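Local coordinates for protein trehalose-6-phosphate phosphatase (Cryptococcus neoformans, PDB 5DX9) that belongs to the trehalose-phosphatase family of the HAD clan and binds a magnesium ion in a pocket that also holds 6-O-phosphono-alpha-D-glucopyranose and alpha-D-glucopyranose, at residues F25-T30 with A41-R46; M110-E115 with V183-V188; P237-P242 with D260-I265. All coordinates share one frame; numbering follows the deposited sequence.

Contact 1. Residues F25-T30 with A41-R46. Unlike the reference sequence in segment 25-30: N26 (reference Asp). With MG (magnesium ion), chain C; G6P (6-O-phosphono-alpha-D-glucopyranose), chain B; GLC (alpha-D-glucopyranose), chain D.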
loop_
_atom_site.group_PDB
_atom_site.type_symbol
_atom_site.label_atom_id
_atom_site.label_comp_id
_atom_site.label_asym_id
_atom_site.label_seq_id
_atom_site.Cartn_x
_atom_site.Cartn_y
_atom_site.Cartn_z
ATOM N N PHE A 25 -1.812 2.054 6.191
ATOM C CA PHE A 25 -3.137 1.699 5.694
ATOM C C PHE A 25 -3.251 1.772 4.177
ATOM O O PHE A 25 -2.994 2.819 3.576
ATOM C CB PHE A 25 -4.203 2.615 6.297
ATOM C CG PHE A 25 -4.296 2.545 7.792
ATOM C CD1 PHE A 25 -5.163 1.655 8.405
ATOM C CD2 PHE A 25 -3.528 3.382 8.586
ATOM C CE1 PHE A 25 -5.258 1.596 9.777
ATOM C CE2 PHE A 25 -3.619 3.328 9.959
ATOM C CZ PHE A 25 -4.483 2.434 10.558
ATOM N N ASN A 26 -3.654 0.664 3.562
ATOM C CA ASN A 26 -4.142 0.697 2.188
ATOM C C ASN A 26 -5.450 1.471 2.194
ATOM O O ASN A 26 -6.041 1.670 3.258
ATOM C CB ASN A 26 -4.334 -0.717 1.633
ATOM C CG ASN A 26 -4.843 -0.724 0.200
ATOM O OD1 ASN A 26 -5.971 -1.124 -0.068
ATOM N ND2 ASN A 26 -4.007 -0.286 -0.723
ATOM N N TYR A 27 -5.910 1.929 1.034
ATOM C CA TYR A 27 -7.164 2.672 1.026
ATOM C C TYR A 27 -8.348 1.857 0.535
ATOM O O TYR A 27 -9.179 1.431 1.331
ATOM C CB TYR A 27 -7.067 3.944 0.187
ATOM C CG TYR A 27 -8.337 4.752 0.327
ATOM C CD1 TYR A 27 -8.696 5.288 1.558
ATOM C CD2 TYR A 27 -9.195 4.948 -0.750
ATOM C CE1 TYR A 27 -9.857 6.011 1.713
ATOM C CE2 TYR A 27 -10.364 5.678 -0.606
ATOM C CZ TYR A 27 -10.688 6.207 0.632
ATOM O OH TYR A 27 -11.842 6.928 0.808
ATOM N N ASP A 28 -8.442 1.665 -0.776
ATOM C CA ASP A 28 -9.589 0.972 -1.351
ATOM C C ASP A 28 -9.679 -0.450 -0.818
ATOM O O ASP A 28 -8.683 -1.168 -0.786
ATOM C CB ASP A 28 -9.507 0.967 -2.880
ATOM C CG ASP A 28 -9.495 2.364 -3.462
ATOM O OD1 ASP A 28 -10.514 3.070 -3.316
ATOM O OD2 ASP A 28 -8.470 2.753 -4.061
ATOM N N GLY A 29 -10.876 -0.843 -0.392
ATOM C CA GLY A 29 -11.107 -2.177 0.135
ATOM C C GLY A 29 -10.537 -2.382 1.528
ATOM O O GLY A 29 -10.759 -3.418 2.156
ATOM N N THR A 30 -9.802 -1.391 2.019
ATOM C CA THR A 30 -9.159 -1.511 3.318
ATOM C C THR A 30 -9.698 -0.497 4.319
ATOM O O THR A 30 -10.083 -0.859 5.426
ATOM C CB THR A 30 -7.639 -1.345 3.206
ATOM O OG1 THR A 30 -7.100 -2.418 2.420
ATOM C CG2 THR A 30 -7.002 -1.365 4.590
ATOM N N ALA A 41 -15.292 6.587 -4.002
ATOM C CA ALA A 41 -14.740 5.931 -2.819
ATOM C C ALA A 41 -14.258 6.953 -1.792
ATOM O O ALA A 41 -13.072 7.006 -1.463
ATOM C CB ALA A 41 -13.605 5.002 -3.214
ATOM N N VAL A 42 -15.182 7.763 -1.289
ATOM C CA VAL A 42 -14.837 8.816 -0.341
ATOM C C VAL A 42 -14.968 8.332 1.104
ATOM O O VAL A 42 -15.928 7.643 1.450
ATOM C CB VAL A 42 -15.716 10.064 -0.542
ATOM C CG1 VAL A 42 -15.613 10.550 -1.984
ATOM C CG2 VAL A 42 -17.162 9.764 -0.180
ATOM N N PRO A 43 -13.996 8.697 1.953
ATOM C CA PRO A 43 -13.988 8.242 3.347
ATOM C C PRO A 43 -15.164 8.800 4.139
ATOM O O PRO A 43 -15.563 9.946 3.931
ATOM C CB PRO A 43 -12.656 8.779 3.886
ATOM C CG PRO A 43 -12.352 9.953 3.027
ATOM C CD PRO A 43 -12.877 9.609 1.661
ATOM N N THR A 44 -15.714 7.987 5.033
ATOM C CA THR A 44 -16.827 8.410 5.872
ATOM C C THR A 44 -16.348 9.402 6.921
ATOM O O THR A 44 -15.157 9.704 7.003
ATOM C CB THR A 44 -17.492 7.219 6.577
ATOM O OG1 THR A 44 -16.564 6.634 7.499
ATOM C CG2 THR A 44 -17.923 6.173 5.564
ATOM N N GLU A 45 -17.278 9.904 7.727
ATOM C CA GLU A 45 -16.929 10.831 8.795
ATOM C C GLU A 45 -16.123 10.119 9.877
ATOM O O GLU A 45 -15.080 10.607 10.310
ATOM C CB GLU A 45 -18.189 11.459 9.397
ATOM C CG GLU A 45 -17.987 12.887 9.865
ATOM C CD GLU A 45 -17.488 13.785 8.749
ATOM O OE1 GLU A 45 -18.181 13.883 7.711
ATOM O OE2 GLU A 45 -16.397 14.378 8.904
ATOM N N ARG A 46 -16.616 8.962 10.307
ATOM C CA ARG A 46 -15.950 8.184 11.346
ATOM C C ARG A 46 -14.544 7.769 10.924
ATOM O O ARG A 46 -13.619 7.780 11.735
ATOM C CB ARG A 46 -16.780 6.948 11.699
ATOM C CG ARG A 46 -18.057 7.259 12.464
ATOM C CD ARG A 46 -18.963 6.039 12.560
ATOM N NE ARG A 46 -18.308 4.900 13.196
ATOM C CZ ARG A 46 -18.863 3.697 13.321
ATOM N NH1 ARG A 46 -20.081 3.478 12.852
ATOM N NH2 ARG A 46 -18.201 2.712 13.912
HETATM MG MG MG C . -6.817 -1.862 -1.822
HETATM C C1 G6P B . -8.902 1.692 -7.344
HETATM C C2 G6P B . -8.302 2.765 -8.242
HETATM C C3 G6P B . -7.316 2.179 -9.233
HETATM C C4 G6P B . -6.196 1.471 -8.499
HETATM C C5 G6P B . -6.649 0.565 -7.337
HETATM C C6 G6P B . -5.625 0.562 -6.186
HETATM O O1 G6P B . -9.780 0.812 -8.050
HETATM O O2 G6P B . -9.354 3.441 -8.927
HETATM O O3 G6P B . -6.710 3.222 -10.009
HETATM O O4 G6P B . -5.505 0.730 -9.514
HETATM O O5 G6P B . -7.876 0.941 -6.693
HETATM O O6 G6P B . -6.175 1.165 -4.989
HETATM P P G6P B . -5.628 0.768 -3.507
HETATM O O1P G6P B . -5.750 1.972 -2.447
HETATM O O2P G6P B . -6.431 -0.365 -2.995
HETATM O O3P G6P B . -4.091 0.324 -3.686
HETATM C C1 GLC D . -10.480 -0.065 -7.156
HETATM C C2 GLC D . -11.233 -1.135 -7.949
HETATM C C3 GLC D . -12.424 -0.534 -8.682
HETATM C C4 GLC D . -13.312 0.269 -7.740
HETATM C C5 GLC D . -12.487 1.292 -6.964
HETATM C C6 GLC D . -13.307 1.983 -5.876
HETATM O O2 GLC D . -10.328 -1.765 -8.876
HETATM O O3 GLC D . -13.196 -1.584 -9.276
HETATM O O4 GLC D . -14.335 0.905 -8.521
HETATM O O5 GLC D . -11.377 0.670 -6.321
HETATM O O6 GLC D . -13.969 1.006 -5.061
HETATM O O HOH W 1 -8.152 -2.888 -3.069
HETATM O O HOH W 2 -4.954 -2.573 -2.309
#
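The polar link across this contact runs from Y27 to the backbone of A41: Y27 OH donates to A41 O at 2.6 Å. The acceptor lies at the edge of the phenol ring, in its plane, while the hydroxyl sits 36° above the carbonyl plane of A41 and so misses the lone-pair directions. With CG anti to the backbone N (chi1 -174°), the ring extends away from the metal and toward 41-46.

Close packing accompanies this bond. P43 crosses the tyrosine at about a right angle and brings CD to 3.0 Å from the hydroxyl oxygen Y27 OH, while A41 CB and Y27 CE2 form an apolar pair at 4.2 Å. The same methyl, A41 CB, meets the carboxylate of D28, 3.6 Å from D28 OD1. W77 of helix 70-77 meets the Y27 ring from outside the two segments.

Residues 26-30 read N-Y-D-G-T directly after strand 21-25, the position of the first conserved loop, DxDGT, in HAD proteins; N26 stands where the reference sequence has Asp.

Metal coordination holds two points of this loop. N26 OD1 binds the magnesium ion at 2.1 Å and the main-chain D28 O binds it at 2.2 Å; D212, a phosphate oxygen of G6P and two waters complete the shell. T30 OG1 donates to N26 OD1 in the carbonyl plane, on a lone pair, giving that oxygen a second grip.

Hydrogen bonds to the phosphate come from N26 ND2 (3.0 Å to G6P O3P) and from D28 N (3.2 Å to G6P O1P). D28 OD2 forms a salt bridge with R68.

Contact 2. Residues M110-E115 with V183-V188; sequences MSWMSE and VRPLAV
W112 reaches across to V183 and P185 with the six-membered half of its indole. CB points toward strand 180-185; chi1 of 57° sets CG between the backbone N and the carbonyl carbon, and chi2 of -98° turns the six-membered ring toward the strand. The far rim of the ring then makes the contact, atom by atom. W112 CE3 comes within 3.9 Å of V183 CG1, and W112 CZ3 is closer to the same methyl, V183 CG1, at 3.6 Å. V183 puts this methyl there because CG1 is anti to its own backbone N (chi1 -177°); the two side chains slide past each other in opposite directions. Next round the rim, W112 CH2 lies 3.5 Å from V183 O. W112 CZ2 ends the series beside the R184–P185 peptide bond, 3.8 Å from P185 N and 4.0 Å from P185 CD.

Helix 112-125 is thereby laid against the antiparallel sheet formed by strands 131-134, 139-142, 180-185 and 172-177, an alpha/beta layer consistent with the cap domain of HAD proteins of this family. I172 on strand 172-177 also touches W112, while V116 and F120, farther along helix 112-125, touch V183.

Within its own segment the indole has one face near M113 CG, 3.8 Å above the plane and offset toward the rim. M110, a selenomethionine bent at chi2 and chi3, reaches P185 from another direction, M110 SE lying 3.8 Å from P185 CG. The strand ends here in a type I turn, P185 to V188, and R184 NH1 donates to P185 O, with the acceptor in the guanidinium plane.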
loop_
_atom_site.group_PDB
_atom_site.type_symbol
_atom_site.label_atom_id
_atom_site.label_comp_id
_atom_site.label_asym_id
_atom_site.label_seq_id
_atom_site.Cartn_x
_atom_site.Cartn_y
_atom_site.Cartn_z
HETATM N N MSE A 110 9.980 5.043 -18.782
HETATM C CA MSE A 110 8.525 5.150 -18.743
HETATM C C MSE A 110 7.895 5.220 -20.133
HETATM O O MSE A 110 6.730 5.598 -20.278
HETATM C CB MSE A 110 8.113 6.379 -17.926
HETATM C CG MSE A 110 8.651 6.387 -16.499
HETATM SE SE MSE A 110 7.822 5.029 -15.359
HETATM C CE MSE A 110 6.024 5.785 -15.270
ATOM N N SER A 111 8.660 4.845 -21.152
ATOM C CA SER A 111 8.189 4.947 -22.533
ATOM C C SER A 111 7.054 3.968 -22.843
ATOM O O SER A 111 6.448 4.026 -23.916
ATOM C CB SER A 111 9.348 4.722 -23.504
ATOM O OG SER A 111 9.981 3.478 -23.262
ATOM N N TRP A 112 6.762 3.084 -21.894
ATOM C CA TRP A 112 5.745 2.055 -22.082
ATOM C C TRP A 112 4.317 2.587 -21.942
ATOM O O TRP A 112 3.359 1.914 -22.323
ATOM C CB TRP A 112 5.963 0.913 -21.080
ATOM C CG TRP A 112 5.962 1.358 -19.632
ATOM C CD1 TRP A 112 7.055 1.610 -18.848
ATOM C CD2 TRP A 112 4.814 1.603 -18.805
ATOM N NE1 TRP A 112 6.658 1.997 -17.589
ATOM C CE2 TRP A 112 5.289 1.998 -17.536
ATOM C CE3 TRP A 112 3.432 1.525 -19.014
ATOM C CZ2 TRP A 112 4.432 2.317 -16.481
ATOM C CZ3 TRP A 112 2.581 1.845 -17.964
ATOM C CH2 TRP A 112 3.087 2.232 -16.713
HETATM N N MSE A 113 4.169 3.789 -21.396
HETATM C CA MSE A 113 2.843 4.307 -21.068
HETATM C C MSE A 113 1.944 4.488 -22.290
HETATM O O MSE A 113 0.766 4.122 -22.253
HETATM C CB MSE A 113 2.963 5.629 -20.315
HETATM C CG MSE A 113 3.704 5.495 -18.997
HETATM SE SE MSE A 113 3.025 6.689 -17.615
HETATM C CE MSE A 113 1.265 5.898 -17.377
ATOM N N SER A 114 2.497 5.048 -23.364
ATOM C CA SER A 114 1.732 5.245 -24.593
ATOM C C SER A 114 1.218 3.919 -25.124
ATOM O O SER A 114 0.055 3.797 -25.507
ATOM C CB SER A 114 2.585 5.934 -25.660
ATOM O OG SER A 114 3.041 7.195 -25.207
ATOM N N GLU A 115 2.101 2.925 -25.141
ATOM C CA GLU A 115 1.770 1.601 -25.650
ATOM C C GLU A 115 0.626 0.982 -24.858
ATOM O O GLU A 115 -0.296 0.401 -25.433
ATOM C CB GLU A 115 3.000 0.689 -25.602
ATOM C CG GLU A 115 4.202 1.229 -26.368
ATOM C CD GLU A 115 5.464 0.413 -26.142
ATOM O OE1 GLU A 115 5.688 -0.049 -25.003
ATOM O OE2 GLU A 115 6.236 0.236 -27.107
ATOM N N VAL A 183 -1.152 -1.419 -15.120
ATOM C CA VAL A 183 0.252 -1.578 -15.466
ATOM C C VAL A 183 1.051 -0.542 -14.702
ATOM O O VAL A 183 0.708 0.639 -14.708
ATOM C CB VAL A 183 0.503 -1.423 -16.977
ATOM C CG1 VAL A 183 1.972 -1.666 -17.291
ATOM C CG2 VAL A 183 -0.380 -2.376 -17.763
ATOM N N ARG A 184 2.101 -0.994 -14.026
ATOM C CA ARG A 184 2.957 -0.107 -13.245
ATOM C C ARG A 184 4.408 -0.334 -13.612
ATOM O O ARG A 184 4.739 -1.329 -14.252
ATOM C CB ARG A 184 2.770 -0.335 -11.743
ATOM C CG ARG A 184 3.300 -1.680 -11.253
ATOM C CD ARG A 184 3.601 -1.649 -9.762
ATOM N NE ARG A 184 3.665 -2.991 -9.193
ATOM C CZ ARG A 184 4.726 -3.792 -9.259
ATOM N NH1 ARG A 184 5.833 -3.399 -9.879
ATOM N NH2 ARG A 184 4.675 -4.997 -8.707
ATOM N N PRO A 185 5.283 0.593 -13.202
ATOM C CA PRO A 185 6.718 0.382 -13.375
ATOM C C PRO A 185 7.147 -0.854 -12.600
ATOM O O PRO A 185 6.671 -1.069 -11.484
ATOM C CB PRO A 185 7.340 1.656 -12.794
ATOM C CG PRO A 185 6.240 2.669 -12.819
ATOM C CD PRO A 185 4.985 1.888 -12.571
ATOM N N LEU A 186 8.022 -1.657 -13.193
ATOM C CA LEU A 186 8.435 -2.915 -12.588
ATOM C C LEU A 186 9.182 -2.713 -11.277
ATOM O O LEU A 186 9.082 -3.537 -10.370
ATOM C CB LEU A 186 9.314 -3.709 -13.558
ATOM C CG LEU A 186 9.912 -4.999 -12.993
ATOM C CD1 LEU A 186 8.813 -6.007 -12.674
ATOM C CD2 LEU A 186 10.939 -5.593 -13.954
ATOM N N ALA A 187 9.920 -1.612 -11.180
ATOM C CA ALA A 187 10.878 -1.426 -10.093
ATOM C C ALA A 187 10.276 -0.793 -8.838
ATOM O O ALA A 187 10.979 -0.575 -7.853
ATOM C CB ALA A 187 12.056 -0.593 -10.582
ATOM N N VAL A 188 8.981 -0.498 -8.867
ATOM C CA VAL A 188 8.319 0.039 -7.684
ATOM C C VAL A 188 7.181 -0.861 -7.221
ATOM O O VAL A 188 6.530 -1.528 -8.026
ATOM C CB VAL A 188 7.758 1.450 -7.931
ATOM C CG1 VAL A 188 8.858 2.376 -8.432
ATOM C CG2 VAL A 188 6.589 1.396 -8.911
#

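Contact 3. Residues P237-P242 with D260-I265; sequences PVVMKP and DVELTI
M240 and L263 meet at an oblique angle on the face they share with V238 and V261. The selenomethionine M240 is extended throughout, CG anti to the backbone N (chi1 -176°), and passes the leucine with SE 4.1 Å from L263 CD1. Nearer its root, M240 CB lies 4.1 Å from V261 CG1. V238 is likewise inclined to its neighbour, with CG1 3.6 Å from L263 CB. Y199 of helix 190-200 touches both M240 and V261, which places this face against the body of the protein.

V239 and E262 lie on the other face, which is exposed. There V239 slants over D260, CG1 being 3.7 Å from D260 CB. Two pairs instead run side by side, pointing the same way. P237 CB packs 3.6 Å from E262 OE1, and K241 lays CG 3.7 Å from D260 OD2 without its ammonium reaching the carboxylate.

The backbones fix these relations. M240 N donates to V261 O (2.7 Å), nearly in line with the carbonyl bond, and V261 N returns a bond to M240 O (3.0 Å). L263 N also bonds V238 O. The strand axes diverge from strict antiparallel, their directions being 135° apart. This is a short, twisted two-stranded antiparallel ribbon, separate from the main HAD sheet, whose strands are joined by a long connection carrying helices 244-247 and 252-255.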
loop_
_atom_site.group_PDB
_atom_site.type_symbol
_atom_site.label_atom_id
_atom_site.label_comp_id
_atom_site.label_asym_id
_atom_site.label_seq_id
_atom_site.Cartn_x
_atom_site.Cartn_y
_atom_site.Cartn_z
ATOM N N PRO A 237 21.040 -8.489 16.770
ATOM C CA PRO A 237 20.602 -7.232 16.157
ATOM C C PRO A 237 19.995 -7.467 14.779
ATOM O O PRO A 237 20.578 -8.192 13.971
ATOM C CB PRO A 237 21.898 -6.414 16.046
ATOM C CG PRO A 237 22.931 -7.167 16.851
ATOM C CD PRO A 237 22.507 -8.595 16.809
ATOM N N VAL A 238 18.837 -6.872 14.516
ATOM C CA VAL A 238 18.269 -6.907 13.175
ATOM C C VAL A 238 18.740 -5.683 12.399
ATOM O O VAL A 238 18.280 -4.567 12.633
ATOM C CB VAL A 238 16.731 -6.958 13.197
ATOM C CG1 VAL A 238 16.175 -5.909 14.144
ATOM C CG2 VAL A 238 16.173 -6.779 11.790
ATOM N N VAL A 239 19.678 -5.903 11.485
ATOM C CA VAL A 239 20.276 -4.819 10.721
ATOM C C VAL A 239 19.627 -4.693 9.348
ATOM O O VAL A 239 19.289 -5.694 8.716
ATOM C CB VAL A 239 21.792 -5.026 10.552
ATOM C CG1 VAL A 239 22.381 -3.960 9.640
ATOM C CG2 VAL A 239 22.478 -5.021 11.909
HETATM N N MSE A 240 19.456 -3.458 8.889
HETATM C CA MSE A 240 18.842 -3.215 7.592
HETATM C C MSE A 240 19.671 -2.270 6.728
HETATM O O MSE A 240 19.979 -1.150 7.138
HETATM C CB MSE A 240 17.438 -2.648 7.771
HETATM C CG MSE A 240 16.696 -2.457 6.471
HETATM SE SE MSE A 240 15.012 -1.515 6.695
HETATM C CE MSE A 240 14.477 -1.499 4.817
ATOM N N LYS A 241 20.035 -2.730 5.534
ATOM C CA LYS A 241 20.712 -1.879 4.562
ATOM C C LYS A 241 19.740 -0.846 4.002
ATOM O O LYS A 241 18.527 -1.049 4.041
ATOM C CB LYS A 241 21.300 -2.704 3.412
ATOM C CG LYS A 241 22.254 -3.817 3.822
ATOM C CD LYS A 241 22.988 -4.366 2.601
ATOM C CE LYS A 241 23.734 -5.660 2.902
ATOM N NZ LYS A 241 22.855 -6.856 2.750
ATOM N N PRO A 242 20.271 0.271 3.486
ATOM C CA PRO A 242 19.435 1.262 2.799
ATOM C C PRO A 242 18.737 0.651 1.582
ATOM O O PRO A 242 19.410 0.174 0.669
ATOM C CB PRO A 242 20.438 2.343 2.381
ATOM C CG PRO A 242 21.579 2.189 3.337
ATOM C CD PRO A 242 21.667 0.719 3.619
ATOM N N ASP A 260 24.048 1.401 7.508
ATOM C CA ASP A 260 23.095 0.360 7.863
ATOM C C ASP A 260 22.467 0.735 9.195
ATOM O O ASP A 260 23.119 1.348 10.040
ATOM C CB ASP A 260 23.775 -1.007 7.952
ATOM C CG ASP A 260 24.297 -1.487 6.615
ATOM O OD1 ASP A 260 24.383 -0.666 5.679
ATOM O OD2 ASP A 260 24.624 -2.686 6.499
ATOM N N VAL A 261 21.205 0.375 9.390
ATOM C CA VAL A 261 20.528 0.721 10.630
ATOM C C VAL A 261 20.107 -0.519 11.412
ATOM O O VAL A 261 19.817 -1.566 10.831
ATOM C CB VAL A 261 19.288 1.595 10.369
ATOM C CG1 VAL A 261 18.123 0.737 9.914
ATOM C CG2 VAL A 261 18.916 2.364 11.618
ATOM N N GLU A 262 20.092 -0.399 12.735
ATOM C CA GLU A 262 19.554 -1.448 13.590
ATOM C C GLU A 262 18.085 -1.182 13.876
ATOM O O GLU A 262 17.736 -0.146 14.443
ATOM C CB GLU A 262 20.333 -1.544 14.901
ATOM C CG GLU A 262 21.438 -2.581 14.897
ATOM C CD GLU A 262 22.010 -2.820 16.281
ATOM O OE1 GLU A 262 23.223 -3.101 16.383
ATOM O OE2 GLU A 262 21.243 -2.730 17.265
ATOM N N LEU A 263 17.225 -2.115 13.481
ATOM C CA LEU A 263 15.791 -1.959 13.694
ATOM C C LEU A 263 15.393 -2.364 15.108
ATOM O O LEU A 263 15.917 -3.327 15.662
ATOM C CB LEU A 263 15.000 -2.784 12.675
ATOM C CG LEU A 263 15.210 -2.421 11.205
ATOM C CD1 LEU A 263 14.285 -3.243 10.314
ATOM C CD2 LEU A 263 14.990 -0.931 10.989
ATOM N N THR A 264 14.458 -1.618 15.685
ATOM C CA THR A 264 13.946 -1.926 17.012
ATOM C C THR A 264 12.849 -2.981 16.931
ATOM O O THR A 264 12.665 -3.777 17.852
ATOM C CB THR A 264 13.389 -0.665 17.702
ATOM O OG1 THR A 264 14.436 0.303 17.845
ATOM C CG2 THR A 264 12.813 -1.008 19.072
ATOM N N ILE A 265 12.130 -2.982 15.814
ATOM C CA ILE A 265 10.975 -3.855 15.639
ATOM C C ILE A 265 11.336 -5.337 15.721
ATOM O O ILE A 265 12.360 -5.766 15.194
ATOM C CB ILE A 265 10.277 -3.592 14.287
ATOM C CG1 ILE A 265 8.946 -4.333 14.224
ATOM C CG2 ILE A 265 11.180 -3.990 13.129
ATOM C CD1 ILE A 265 7.951 -3.869 15.260
#

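How the contacts relate
The three contacts follow one another along the chain without interlocking. Their centres are spread widely: about 27 Å from contact 1 to contact 2, 32 Å from contact 1 to contact 3, and 31 Å from contact 2 to contact 3. Each belongs to a different part of the fold. Contact 1 follows strand 21-25 of the mixed eight-stranded sheet, contact 2 joins helix 112-125 to the separate four-stranded antiparallel sheet, and contact 3 is a two-stranded ribbon across the chain's centre from contact 1. The pocket draws on the first two parts, since E182 on strand 180-185 also hydrogen-bonds G6P. Helix 190-200, soon after contact 2, packs under contact 3.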